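Local coordinates for hypothetical protein MJ1247 (Methanocaldococcus jannaschii, PDB 1JEO), which catalyses the interconversion of D-arabino-hex-3-ulose 6-phosphate and fructose 6-phosphate, as a homotetrameric sugar isomerase of the SIS family, at residues A[142-145]-A[146-150]; A[59-62]-A[63-66]; A[94-97]-A[98-101]. All blocks are in the same frame, centred on the assembly; numbering follows the deposited sequence.

Interaction 1 of 3, residues A[142-145]-A[146-150]; sequences MGTT and FEETA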
loop_
_atom_site.group_PDB
_atom_site.type_symbol
_atom_site.label_atom_id
_atom_site.label_comp_id
_atom_site.label_asym_id
_atom_site.label_seq_id
_atom_site.Cartn_x
_atom_site.Cartn_y
_atom_site.Cartn_z
ATOM N N MET A 142 13.580 -10.362 9.250
ATOM C CA MET A 142 13.248 -8.939 9.045
ATOM C C MET A 142 11.760 -8.760 8.690
ATOM O O MET A 142 10.886 -9.324 9.354
ATOM C CB MET A 142 14.136 -8.300 7.946
ATOM C CG MET A 142 15.631 -8.617 7.976
ATOM S SD MET A 142 16.497 -8.004 9.403
ATOM C CE MET A 142 16.602 -6.255 9.002
ATOM N N GLY A 143 11.498 -8.056 7.588
ATOM C CA GLY A 143 10.140 -7.825 7.145
ATOM C C GLY A 143 9.698 -8.745 6.025
ATOM O O GLY A 143 8.677 -8.462 5.403
ATOM N N THR A 144 10.434 -9.839 5.786
ATOM C CA THR A 144 10.141 -10.821 4.721
ATOM C C THR A 144 8.665 -11.200 4.583
ATOM O O THR A 144 8.090 -11.027 3.511
ATOM C CB THR A 144 10.984 -12.124 4.885
ATOM O OG1 THR A 144 12.378 -11.796 4.864
ATOM C CG2 THR A 144 10.717 -13.126 3.763
ATOM N N THR A 145 8.054 -11.652 5.679
ATOM C CA THR A 145 6.650 -12.059 5.665
ATOM C C THR A 145 5.672 -10.902 5.495
ATOM O O THR A 145 4.621 -11.079 4.883
ATOM C CB THR A 145 6.279 -12.923 6.883
ATOM O OG1 THR A 145 6.648 -12.251 8.093
ATOM C CG2 THR A 145 6.984 -14.267 6.806
ATOM N N PHE A 146 6.042 -9.719 5.999
ATOM C CA PHE A 146 5.218 -8.513 5.861
ATOM C C PHE A 146 5.183 -8.089 4.386
ATOM O O PHE A 146 4.115 -7.775 3.874
ATOM C CB PHE A 146 5.739 -7.363 6.760
ATOM C CG PHE A 146 5.173 -5.995 6.409
ATOM C CD1 PHE A 146 3.812 -5.692 6.636
ATOM C CD2 PHE A 146 5.983 -5.034 5.760
ATOM C CE1 PHE A 146 3.260 -4.452 6.213
ATOM C CE2 PHE A 146 5.447 -3.791 5.333
ATOM C CZ PHE A 146 4.082 -3.500 5.558
ATOM N N GLU A 147 6.348 -8.063 3.733
ATOM C CA GLU A 147 6.458 -7.681 2.319
ATOM C C GLU A 147 5.651 -8.611 1.405
ATOM O O GLU A 147 4.980 -8.141 0.486
ATOM C CB GLU A 147 7.924 -7.635 1.887
ATOM C CG GLU A 147 8.722 -6.496 2.529
ATOM C CD GLU A 147 10.074 -6.933 3.069
ATOM O OE1 GLU A 147 10.525 -8.055 2.756
ATOM O OE2 GLU A 147 10.694 -6.154 3.821
ATOM N N GLU A 148 5.646 -9.909 1.728
ATOM C CA GLU A 148 4.899 -10.924 0.971
ATOM C C GLU A 148 3.390 -10.719 1.127
ATOM O O GLU A 148 2.651 -10.695 0.137
ATOM C CB GLU A 148 5.234 -12.331 1.468
ATOM C CG GLU A 148 6.658 -12.799 1.222
ATOM C CD GLU A 148 6.993 -14.089 1.968
ATOM O OE1 GLU A 148 6.179 -14.548 2.802
ATOM O OE2 GLU A 148 8.085 -14.643 1.725
ATOM N N THR A 149 2.962 -10.529 2.377
ATOM C CA THR A 149 1.554 -10.328 2.729
ATOM C C THR A 149 1.035 -8.981 2.230
ATOM O O THR A 149 -0.109 -8.897 1.784
ATOM C CB THR A 149 1.348 -10.463 4.256
ATOM O OG1 THR A 149 1.937 -11.695 4.697
ATOM C CG2 THR A 149 -0.131 -10.478 4.625
ATOM N N ALA A 150 1.894 -7.956 2.274
ATOM C CA ALA A 150 1.551 -6.610 1.811
ATOM C C ALA A 150 1.324 -6.590 0.307
ATOM O O ALA A 150 0.387 -5.950 -0.148
ATOM C CB ALA A 150 2.628 -5.590 2.209
HETATM O O HOH W 1 7.973 -9.864 8.628
HETATM O O HOH W 2 12.950 -7.021 5.087
#

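Interaction 2 of 3, residues A[59-62]-A[63-66]; sequences AMRL and MHLG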
loop_
_atom_site.group_PDB
_atom_site.type_symbol
_atom_site.label_atom_id
_atom_site.label_comp_id
_atom_site.label_asym_id
_atom_site.label_seq_id
_atom_site.Cartn_x
_atom_site.Cartn_y
_atom_site.Cartn_z
ATOM N N ALA A 59 1.874 0.877 -7.202
ATOM C CA ALA A 59 1.871 2.161 -7.915
ATOM C C ALA A 59 1.648 1.973 -9.413
ATOM O O ALA A 59 0.850 2.689 -10.026
ATOM C CB ALA A 59 3.171 2.914 -7.665
ATOM N N MET A 60 2.299 0.946 -9.963
ATOM C CA MET A 60 2.187 0.594 -11.380
ATOM C C MET A 60 0.767 0.114 -11.700
ATOM O O MET A 60 0.169 0.546 -12.691
ATOM C CB MET A 60 3.194 -0.504 -11.738
ATOM C CG MET A 60 3.193 -0.895 -13.206
ATOM S SD MET A 60 4.306 -2.227 -13.590
ATOM C CE MET A 60 5.825 -1.303 -13.760
ATOM N N ARG A 61 0.220 -0.723 -10.820
ATOM C CA ARG A 61 -1.120 -1.269 -11.005
ATOM C C ARG A 61 -2.238 -0.211 -10.907
ATOM O O ARG A 61 -3.207 -0.277 -11.665
ATOM C CB ARG A 61 -1.341 -2.467 -10.074
ATOM C CG ARG A 61 -2.367 -3.482 -10.568
ATOM C CD ARG A 61 -2.066 -4.136 -11.912
ATOM N NE ARG A 61 -1.500 -5.478 -11.783
ATOM C CZ ARG A 61 -0.652 -6.021 -12.650
ATOM N NH1 ARG A 61 -0.255 -5.341 -13.718
ATOM N NH2 ARG A 61 -0.185 -7.244 -12.446
ATOM N N LEU A 62 -2.052 0.804 -10.055
ATOM C CA LEU A 62 -3.022 1.901 -9.910
ATOM C C LEU A 62 -3.044 2.743 -11.182
ATOM O O LEU A 62 -4.100 3.223 -11.611
ATOM C CB LEU A 62 -2.679 2.795 -8.722
ATOM C CG LEU A 62 -3.109 2.366 -7.321
ATOM C CD1 LEU A 62 -2.631 3.413 -6.336
ATOM C CD2 LEU A 62 -4.632 2.203 -7.234
ATOM N N MET A 63 -1.869 2.857 -11.802
ATOM C CA MET A 63 -1.684 3.586 -13.051
ATOM C C MET A 63 -2.409 2.818 -14.166
ATOM O O MET A 63 -3.094 3.430 -14.990
ATOM C CB MET A 63 -0.182 3.726 -13.341
ATOM C CG MET A 63 0.209 4.457 -14.619
ATOM S SD MET A 63 0.231 3.409 -16.092
ATOM C CE MET A 63 -0.862 4.338 -17.021
ATOM N N HIS A 64 -2.295 1.486 -14.147
ATOM C CA HIS A 64 -2.935 0.601 -15.131
ATOM C C HIS A 64 -4.457 0.752 -15.151
ATOM O O HIS A 64 -5.086 0.597 -16.199
ATOM C CB HIS A 64 -2.591 -0.866 -14.849
ATOM C CG HIS A 64 -1.177 -1.241 -15.163
ATOM N ND1 HIS A 64 -0.385 -0.522 -16.032
ATOM C CD2 HIS A 64 -0.421 -2.282 -14.739
ATOM C CE1 HIS A 64 0.796 -1.108 -16.131
ATOM N NE2 HIS A 64 0.800 -2.177 -15.357
ATOM N N LEU A 65 -5.024 1.093 -13.993
ATOM C CA LEU A 65 -6.464 1.291 -13.836
ATOM C C LEU A 65 -6.951 2.704 -14.182
ATOM O O LEU A 65 -8.157 2.968 -14.152
ATOM C CB LEU A 65 -6.912 0.904 -12.420
ATOM C CG LEU A 65 -6.690 -0.531 -11.928
ATOM C CD1 LEU A 65 -7.383 -0.691 -10.593
ATOM C CD2 LEU A 65 -7.216 -1.555 -12.918
ATOM N N GLY A 66 -6.016 3.605 -14.491
ATOM C CA GLY A 66 -6.379 4.963 -14.871
ATOM C C GLY A 66 -6.175 6.081 -13.875
ATOM O O GLY A 66 -6.481 7.232 -14.185
#

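Interaction 3 of 3, residues A[94-97]-A[98-101]; sequences RTES and VLTV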
loop_
_atom_site.group_PDB
_atom_site.type_symbol
_atom_site.label_atom_id
_atom_site.label_comp_id
_atom_site.label_asym_id
_atom_site.label_seq_id
_atom_site.Cartn_x
_atom_site.Cartn_y
_atom_site.Cartn_z
ATOM N N ARG A 94 9.546 2.734 11.587
ATOM C CA ARG A 94 10.534 3.612 12.217
ATOM C C ARG A 94 11.583 4.189 11.274
ATOM O O ARG A 94 12.349 5.073 11.679
ATOM C CB ARG A 94 11.255 2.863 13.347
ATOM C CG ARG A 94 10.398 2.493 14.553
ATOM C CD ARG A 94 11.199 1.725 15.602
ATOM N NE ARG A 94 11.563 0.377 15.156
ATOM C CZ ARG A 94 12.810 -0.087 15.056
ATOM N NH1 ARG A 94 13.849 0.682 15.369
ATOM N NH2 ARG A 94 13.021 -1.324 14.625
ATOM N N THR A 95 11.617 3.698 10.030
ATOM C CA THR A 95 12.592 4.132 9.014
ATOM C C THR A 95 12.591 5.653 8.814
ATOM O O THR A 95 11.561 6.244 8.483
ATOM C CB THR A 95 12.350 3.405 7.669
ATOM O OG1 THR A 95 12.129 2.012 7.923
ATOM C CG2 THR A 95 13.563 3.543 6.746
ATOM N N GLU A 96 13.743 6.264 9.091
ATOM C CA GLU A 96 13.940 7.713 9.003
ATOM C C GLU A 96 13.542 8.387 7.691
ATOM O O GLU A 96 12.929 9.460 7.717
ATOM C CB GLU A 96 15.373 8.081 9.386
ATOM C CG GLU A 96 15.649 8.087 10.888
ATOM C CD GLU A 96 15.041 9.283 11.605
ATOM O OE1 GLU A 96 15.409 10.432 11.276
ATOM O OE2 GLU A 96 14.199 9.072 12.503
ATOM N N SER A 97 13.837 7.734 6.562
ATOM C CA SER A 97 13.491 8.264 5.239
ATOM C C SER A 97 11.980 8.292 4.991
ATOM O O SER A 97 11.488 9.164 4.271
ATOM C CB SER A 97 14.189 7.480 4.131
ATOM O OG SER A 97 15.587 7.677 4.196
ATOM N N VAL A 98 11.256 7.355 5.609
ATOM C CA VAL A 98 9.793 7.283 5.502
ATOM C C VAL A 98 9.182 8.393 6.374
ATOM O O VAL A 98 8.209 9.029 5.972
ATOM C CB VAL A 98 9.252 5.864 5.907
ATOM C CG1 VAL A 98 7.717 5.846 6.024
ATOM C CG2 VAL A 98 9.690 4.832 4.871
ATOM N N LEU A 99 9.804 8.653 7.525
ATOM C CA LEU A 99 9.366 9.696 8.462
ATOM C C LEU A 99 9.538 11.106 7.890
ATOM O O LEU A 99 8.703 11.976 8.128
ATOM C CB LEU A 99 10.115 9.575 9.793
ATOM C CG LEU A 99 9.709 8.412 10.699
ATOM C CD1 LEU A 99 10.692 8.262 11.841
ATOM C CD2 LEU A 99 8.324 8.667 11.233
ATOM N N THR A 100 10.600 11.295 7.099
ATOM C CA THR A 100 10.921 12.562 6.430
ATOM C C THR A 100 9.804 12.908 5.430
ATOM O O THR A 100 9.303 14.036 5.418
ATOM C CB THR A 100 12.294 12.451 5.689
ATOM O OG1 THR A 100 13.338 12.266 6.652
ATOM C CG2 THR A 100 12.603 13.692 4.864
ATOM N N VAL A 101 9.397 11.908 4.641
ATOM C CA VAL A 101 8.340 12.047 3.638
ATOM C C VAL A 101 6.982 12.273 4.324
ATOM O O VAL A 101 6.191 13.096 3.862
ATOM C CB VAL A 101 8.325 10.808 2.674
ATOM C CG1 VAL A 101 7.133 10.838 1.710
ATOM C CG2 VAL A 101 9.618 10.786 1.864
#

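Interaction 1 of 3, residues A[142-145]-A[146-150]
E147 N hydrogen-bonds to G143 O at 2.9 Å and closes the first turn of helix 144-164, with G143 at the N-cap position. This is the helix start of the SIS domain that carries the inferred proton acceptor, E147. The E147 side chain bends at chi2 and folds back over the cap, with CD 3.1 Å from G143 O. Its OE1 comes to 3.4 Å from T144 CA. Its OE2 is tied to G143 N through a water, which donates to OE2 at 2.7 Å and accepts from G143 N. The carboxylate is thus laid against the N-terminal turn. R50, from helix 49-64, completes the grip with a salt bridge to OE1. F146 CB lies against G143 O, and its ring turns off to touch S51, an inferred substrate residue. A150 CB covers one face of that ring, toward the rim.

One residue on, E148 N bonds to T144 O. The extended E148 side chain runs beside T144 in the same direction, with OE2 3.7 Å from T144 CG2. T145 OG1 sits between its own backbone N and carbonyl carbon (chi1 53°). There it meets K135 O and a second water, 2.8 Å away, which donates to M142 O and accepts a long bond from F146 N. The water and K135 thus join the helix start to the preceding loop. Further along the helix, T149 bonds twice to one carbonyl. Its N donates to T145 O at 3.1 Å. Its OG1 donates to the same T145 O at 2.8 Å, reaching it from the opposite face of the carbonyl plane.

Interaction 2 of 3, residues A[59-62]-A[63-66]
A59 O accepts from M63 N at 3.3 Å, a bond of the last turns of helix 49-64. A59 O also takes a hydrogen bond from S69 OG, at the start of strand 69-71.

M60 lies side by side with H64, both side chains pointing the same way. Its CG is anti to the backbone N (chi1 -178°), which brings CG to 3.5 Å from H64 NE2. The sulfur approaches obliquely: M60 SD is 4.8 Å from the H64 ring centroid and 59° off the ring normal. M60 O accepts from H64 N at 3.0 Å and also sits over one face of the ring, offset toward its rim.

R61 crosses H64 at a slant. Its chain bends at chi2 and chi3 and brings NH1 to 3.2 Å from H64 CD2. CD2 lies in the guanidinium plane, at its edge, and the two planes are 30° apart. R61 CD meets the ring edge as well, 3.8 Å from CD2. The ring is therefore bordered by M60 and R61, and it also meets the ring of H176 with planes nearly parallel. Were H64 an alanine, a gap would probably open between M60 and R61, and the H176 ring would lose its partner.

R61 O accepts from L65 N at 3.3 Å, and L65 CG rests against that same oxygen. L62 turns to I43 of strand 43-46 and I158 of helix 144-164. L65 N also makes a weak bond to L62 O. G66 then leaves the helix with a positive phi, at which a side chain would press on the preceding carbonyl. Its N bonds back to M63 O, in the last turn. This is a Schellman motif, here ending the helix of the beta-alpha-beta unit 43-71.

Interaction 3 of 3, residues A[94-97]-A[98-101]
E96 O accepts two bonds from T100, both at 3.0 Å: one from T100 N and one from T100 OG1. The two donors reach it from opposite faces of the carbonyl plane, and OG1 lies above that plane. They belong to the first turns of helix 96-106, in the beta-alpha-beta unit between strands 85-89 and 112-115. L99 N donates to T95 O at 3.1 Å. V98 N adds a weak bond to the same oxygen. T95 is the N-cap residue, but its hydroxyl makes no capping bond. T95 OG1 instead hydrogen-bonds a citrate, probably from the crystallisation liquor. T95 and R94 are inferred substrate residues, so the citrate is consistent with a phosphosugar pocket at this helix start.

V98 faces inward to F46 and L88 of the sheet, and its CG2 lies 4.1 Å from T95 CB. V101 follows it one turn on, touching F46 and L86. L99 crosses E96 at a slant. Its CG lies beside the backbone N (chi1 -73°), which sends CD1 back toward the cap, 3.6 Å from R94 O and 3.7 Å from E96 OE2.

How the interactions relate
The three contacts come in series along the chain, as interaction 2, interaction 3 and interaction 1. Each is a local turn within one helix; none nests in or crosses another. Interaction 2 ends helix 49-64, ahead of strand 69-71 at one border of the parallel sheet. Interaction 3 starts helix 96-106 after strand 85-89. Interaction 1 starts helix 144-164, beyond the last strand, 128-130. Helix 49-64 links two of them: its R50 and S51 reach interaction 1, while its far end carries interaction 2. Interactions 1 and 3 stand at the inferred active site, with centres about 18 Å apart. Interaction 2 lies away from it.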